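Alpha-ketoglutarate-dependent non-heme iron oxygenase EasH (Aspergillus japonicus, PDB 5M0T) is an iron(II)- and 2-oxoglutarate-dependent oxygenase that takes part in the biosynthesis of the ergot alkaloid cycloclavine. Local coordinates at residues D161-A164 with E165-A168; L276-L279 with A280-I283. All blocks are in the same frame, centred on the assembly; numbering follows the deposited sequence.

Contact 1: residues D161-A164 with E165-A168; sequences DFTA and ENGA
Asn166 lays its flat carboxamide alongside the backbone of Asp161 to Thr163, and the two ends of that amide grip different peptide groups. ND2 donates to Asp161 O at 2.9 Å, a nearly straight bond that lies in the plane of the Asn166 amide yet reaches the carbonyl from above its own plane. OD1 takes the N-H of Thr163 at 2.9 Å, here with the donor above the amide plane. The rotation of the amide is thereby fixed from both ends. With chi1 at 84°, CG sits between the backbone N and the carbonyl carbon, which turns the amide back over the chain that precedes it. The side chain of Thr163 crosses that of Asn166 at about a right angle, and its OG1 accepts from Asn166 N at 2.7 Å. Each side chain takes the other's backbone N-H, the reciprocal pattern of a capping box, here without a regular helix; the chain makes a type I beta turn from Ala164 to Gly167, in the loop between strands 152-158 and 170-171. Thr163 O closes the loop by accepting from Ala168 N at 3.0 Å; Gly167 N and Asn166 N add weak bonds to the same oxygen. Where the ends of this stretch come together, Phe162 CD2 lies 3.8 Å from Ala168 CB, and the Phe162 side chain also touches Arg222 of the 2-oxoglutarate pocket. Arg222 NH2 donates to Gly167 O.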
ATOM      1  N   ASP A 161     -18.050 -28.970  -2.725  1.00 46.61           N
ATOM      2  CA  ASP A 161     -17.179 -29.872  -3.501  1.00 46.23           C
ATOM      3  C   ASP A 161     -16.583 -29.103  -4.679  1.00 43.96           C
ATOM      4  O   ASP A 161     -17.252 -28.263  -5.255  1.00 44.18           O
ATOM      5  CB  ASP A 161     -17.921 -31.128  -4.002  1.00 47.52           C
ATOM      6  CG  ASP A 161     -18.157 -32.185  -2.886  1.00 50.28           C
ATOM      7  OD1 ASP A 161     -17.328 -32.387  -1.973  1.00 52.35           O
ATOM      8  OD2 ASP A 161     -19.203 -32.843  -2.924  1.00 53.58           O
ATOM      9  N   PHE A 162     -15.313 -29.360  -4.968  1.00 41.39           N
ATOM     10  CA  PHE A 162     -14.581 -28.787  -6.085  1.00 39.53           C
ATOM     11  C   PHE A 162     -14.234 -29.965  -6.993  1.00 40.50           C
ATOM     12  O   PHE A 162     -13.462 -30.836  -6.582  1.00 38.55           O
ATOM     13  CB  PHE A 162     -13.277 -28.131  -5.608  1.00 38.39           C
ATOM     14  CG  PHE A 162     -13.307 -26.629  -5.531  1.00 37.39           C
ATOM     15  CD1 PHE A 162     -14.420 -25.944  -5.059  1.00 39.54           C
ATOM     16  CD2 PHE A 162     -12.191 -25.903  -5.886  1.00 36.60           C
ATOM     17  CE1 PHE A 162     -14.425 -24.561  -4.992  1.00 39.95           C
ATOM     18  CE2 PHE A 162     -12.181 -24.518  -5.805  1.00 37.58           C
ATOM     19  CZ  PHE A 162     -13.307 -23.842  -5.368  1.00 38.39           C
ATOM     20  N   THR A 163     -14.798 -29.978  -8.211  1.00 39.21           N
ATOM     21  CA  THR A 163     -14.596 -31.056  -9.196  1.00 40.43           C
ATOM     22  C   THR A 163     -14.087 -30.494 -10.538  1.00 40.58           C
ATOM     23  O   THR A 163     -14.294 -29.317 -10.844  1.00 38.90           O
ATOM     24  CB  THR A 163     -15.896 -31.833  -9.489  1.00 42.59           C
ATOM     25  OG1 THR A 163     -16.784 -31.015 -10.266  1.00 44.31           O
ATOM     26  CG2 THR A 163     -16.589 -32.289  -8.193  1.00 43.74           C
ATOM     27  N   ALA A 164     -13.429 -31.340 -11.329  1.00 39.52           N
ATOM     28  CA  ALA A 164     -13.028 -30.957 -12.672  1.00 40.50           C
ATOM     29  C   ALA A 164     -14.232 -30.330 -13.400  1.00 44.01           C
ATOM     30  O   ALA A 164     -14.132 -29.193 -13.888  1.00 45.17           O
ATOM     31  CB  ALA A 164     -12.500 -32.151 -13.441  1.00 39.97           C
ATOM     32  N   GLU A 165     -15.366 -31.037 -13.378  1.00 44.77           N
ATOM     33  CA  GLU A 165     -16.585 -30.628 -14.071  1.00 45.59           C
ATOM     34  C   GLU A 165     -17.276 -29.364 -13.533  1.00 45.28           C
ATOM     35  O   GLU A 165     -17.809 -28.583 -14.319  1.00 46.22           O
ATOM     36  CB  GLU A 165     -17.587 -31.785 -14.071  1.00 50.29           C
ATOM     37  CG  GLU A 165     -17.182 -32.915 -15.017  1.00 55.04           C
ATOM     38  CD  GLU A 165     -17.954 -32.893 -16.338  1.00 60.21           C
ATOM     39  OE1 GLU A 165     -19.202 -32.792 -16.288  1.00 70.78           O
ATOM     40  OE2 GLU A 165     -17.345 -33.013 -17.432  1.00 62.45           O
ATOM     41  N   ASN A 166     -17.279 -29.159 -12.217  1.00 43.00           N
ATOM     42  CA  ASN A 166     -18.042 -28.046 -11.626  1.00 42.84           C
ATOM     43  C   ASN A 166     -17.266 -26.733 -11.507  1.00 41.76           C
ATOM     44  O   ASN A 166     -17.784 -25.776 -10.941  1.00 42.63           O
ATOM     45  CB  ASN A 166     -18.726 -28.453 -10.293  1.00 43.99           C
ATOM     46  CG  ASN A 166     -17.835 -28.350  -9.071  1.00 43.34           C
ATOM     47  OD1 ASN A 166     -16.673 -27.933  -9.134  1.00 42.23           O
ATOM     48  ND2 ASN A 166     -18.403 -28.744  -7.924  1.00 44.77           N
ATOM     49  N   GLY A 167     -16.040 -26.690 -12.030  1.00 39.99           N
ATOM     50  CA  GLY A 167     -15.277 -25.444 -12.111  1.00 39.56           C
ATOM     51  C   GLY A 167     -14.139 -25.274 -11.111  1.00 39.10           C
ATOM     52  O   GLY A 167     -13.667 -24.147 -10.894  1.00 36.76           O
ATOM     53  N   ALA A 168     -13.656 -26.377 -10.535  1.00 38.59           N
ATOM     54  CA  ALA A 168     -12.504 -26.315  -9.625  1.00 38.35           C
ATOM     55  C   ALA A 168     -11.372 -25.487 -10.225  1.00 36.75           C
ATOM     56  O   ALA A 168     -11.057 -25.621 -11.407  1.00 37.40           O
ATOM     57  CB  ALA A 168     -12.005 -27.711  -9.263  1.00 37.82           C
TER
HETATM   58  O   HOH W   1     -11.946 -27.152 -13.500  1.00 36.10           O

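Contact 2: residues L276-L279 with A280-I283; sequences LKDL and ATGI
Asp278 and Thr281 meet at the start of helix 279-282, their side chains crossing at about a right angle. From Asp278, CB passes 3.6 Å from Thr281 OG1. CG follows anti to the backbone N (chi1 -175°), a turn that swings the carboxylate over the first helical N-H groups. At the tip the two oxygens divide the work. OD2 accepts twice from Thr281, from OG1 at 2.7 Å and from the backbone N at 3.1 Å, both on the anti side, OG1 nearer the carboxylate plane and the backbone N tilted 35° out of it. OD1 instead takes a water at 2.6 Å, and that water accepts from Ala280 N. Asp278 is thus the N-cap, a textbook means of occupying N-H groups that have no carbonyl one turn earlier to receive them. Its own O accepts from Gly282 N, and Leu279 O from Ile283 N, while Leu279 CD1 rests 3.9 Å from Ile283 CG2. On the second subunit, Val241 packs against Leu279 and Ala242 against Ile283, so this short helix lies at the dimer interface. Three donors, the Thr281 hydroxyl and N-H and a water, meet the carboxylate, and with the small dipole of a one-turn helix they would be expected to favour ionised Asp278.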
ATOM      1  N   LEU A 276       3.552   9.401  12.404  1.00 53.94           N
ATOM      2  CA  LEU A 276       4.795   8.614  12.256  1.00 56.12           C
ATOM      3  C   LEU A 276       5.123   7.642  13.416  1.00 58.94           C
ATOM      4  O   LEU A 276       6.107   6.912  13.342  1.00 59.89           O
ATOM      5  CB  LEU A 276       5.992   9.535  11.972  1.00 56.07           C
ATOM      6  CG  LEU A 276       5.822  10.519  10.810  1.00 57.11           C
ATOM      7  CD1 LEU A 276       7.021  11.442  10.718  1.00 58.10           C
ATOM      8  CD2 LEU A 276       5.632   9.784   9.483  1.00 54.68           C
ATOM      9  N   LYS A 277       4.293   7.625  14.454  1.00 62.60           N
ATOM     10  CA  LYS A 277       4.450   6.737  15.603  1.00 61.08           C
ATOM     11  C   LYS A 277       3.367   5.652  15.469  1.00 59.00           C
ATOM     12  O   LYS A 277       2.562   5.685  14.530  1.00 58.21           O
ATOM     13  CB  LYS A 277       4.298   7.514  16.943  1.00 61.53           C
ATOM     14  CG  LYS A 277       4.957   8.902  17.081  1.00 61.67           C
ATOM     15  CD  LYS A 277       6.314   8.895  17.775  1.00 61.65           C
ATOM     16  N   ASP A 278       3.359   4.701  16.404  1.00 56.10           N
ATOM     17  CA  ASP A 278       2.432   3.556  16.419  1.00 53.05           C
ATOM     18  C   ASP A 278       0.958   3.996  16.303  1.00 50.67           C
ATOM     19  O   ASP A 278       0.526   4.920  16.989  1.00 50.60           O
ATOM     20  CB  ASP A 278       2.645   2.753  17.712  1.00 55.46           C
ATOM     21  CG  ASP A 278       1.825   1.479  17.759  1.00 58.08           C
ATOM     22  OD1 ASP A 278       2.106   0.587  16.935  1.00 60.44           O
ATOM     23  OD2 ASP A 278       0.921   1.360  18.624  1.00 58.75           O
ATOM     24  N   LEU A 279       0.206   3.334  15.427  1.00 48.50           N
ATOM     25  CA  LEU A 279      -1.175   3.751  15.103  1.00 48.11           C
ATOM     26  C   LEU A 279      -2.141   3.480  16.252  1.00 48.40           C
ATOM     27  O   LEU A 279      -2.906   4.360  16.659  1.00 48.35           O
ATOM     28  CB  LEU A 279      -1.676   3.039  13.836  1.00 46.37           C
ATOM     29  CG  LEU A 279      -3.146   3.265  13.413  1.00 47.04           C
ATOM     30  CD1 LEU A 279      -3.471   4.744  13.260  1.00 47.31           C
ATOM     31  CD2 LEU A 279      -3.448   2.481  12.129  1.00 45.84           C
ATOM     32  N   ALA A 280      -2.101   2.248  16.748  1.00 48.07           N
ATOM     33  CA  ALA A 280      -2.975   1.809  17.840  1.00 50.54           C
ATOM     34  C   ALA A 280      -2.829   2.645  19.117  1.00 52.31           C
ATOM     35  O   ALA A 280      -3.824   2.931  19.778  1.00 55.51           O
ATOM     36  CB  ALA A 280      -2.721   0.338  18.142  1.00 50.63           C
ATOM     37  N   THR A 281      -1.595   3.030  19.451  1.00 51.17           N
ATOM     38  CA  THR A 281      -1.319   3.910  20.591  1.00 53.40           C
ATOM     39  C   THR A 281      -1.906   5.296  20.350  1.00 54.16           C
ATOM     40  O   THR A 281      -2.541   5.869  21.240  1.00 56.29           O
ATOM     41  CB  THR A 281       0.207   4.094  20.841  1.00 53.33           C
ATOM     42  OG1 THR A 281       0.863   2.823  20.861  1.00 52.89           O
ATOM     43  CG2 THR A 281       0.481   4.809  22.151  1.00 55.28           C
ATOM     44  N   GLY A 282      -1.677   5.829  19.151  1.00 52.46           N
ATOM     45  CA  GLY A 282      -2.044   7.198  18.824  1.00 53.52           C
ATOM     46  C   GLY A 282      -3.529   7.465  18.824  1.00 55.61           C
ATOM     47  O   GLY A 282      -3.960   8.536  19.238  1.00 58.15           O
ATOM     48  N   ILE A 283      -4.308   6.487  18.362  1.00 55.58           N
ATOM     49  CA  ILE A 283      -5.777   6.583  18.324  1.00 57.84           C
ATOM     50  C   ILE A 283      -6.467   5.915  19.522  1.00 61.40           C
ATOM     51  O   ILE A 283      -7.690   5.923  19.585  1.00 63.61           O
ATOM     52  CB  ILE A 283      -6.374   6.046  16.992  1.00 55.47           C
ATOM     53  CG1 ILE A 283      -6.256   4.515  16.872  1.00 53.73           C
ATOM     54  CG2 ILE A 283      -5.714   6.739  15.808  1.00 54.96           C
ATOM     55  CD1 ILE A 283      -6.750   3.945  15.556  1.00 52.09           C
TER
HETATM   56  O   HOH W   2      -0.208  -0.028  15.841  1.00 32.59           O

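The two contacts lie on opposite sides of the chain's centre, with their own centres 46 Å apart and nearest atoms about 33 Å apart, and they do not touch. Contact 1 is the one beside the active site: the side chain of Phe162 lies about 5 Å from a bound 2-oxoglutarate, whose pocket includes Thr169 and the iron ligands His132, Glu134 and His210. Contact 2 follows later in the chain and faces the second subunit. Read together, they illustrate how one local device, a polar side chain bonded to the backbone of a residue three places away, back along the chain from Asn166 and forward from Asp278, occurs both in a loop bordering the cosubstrate and at a helix start facing another subunit.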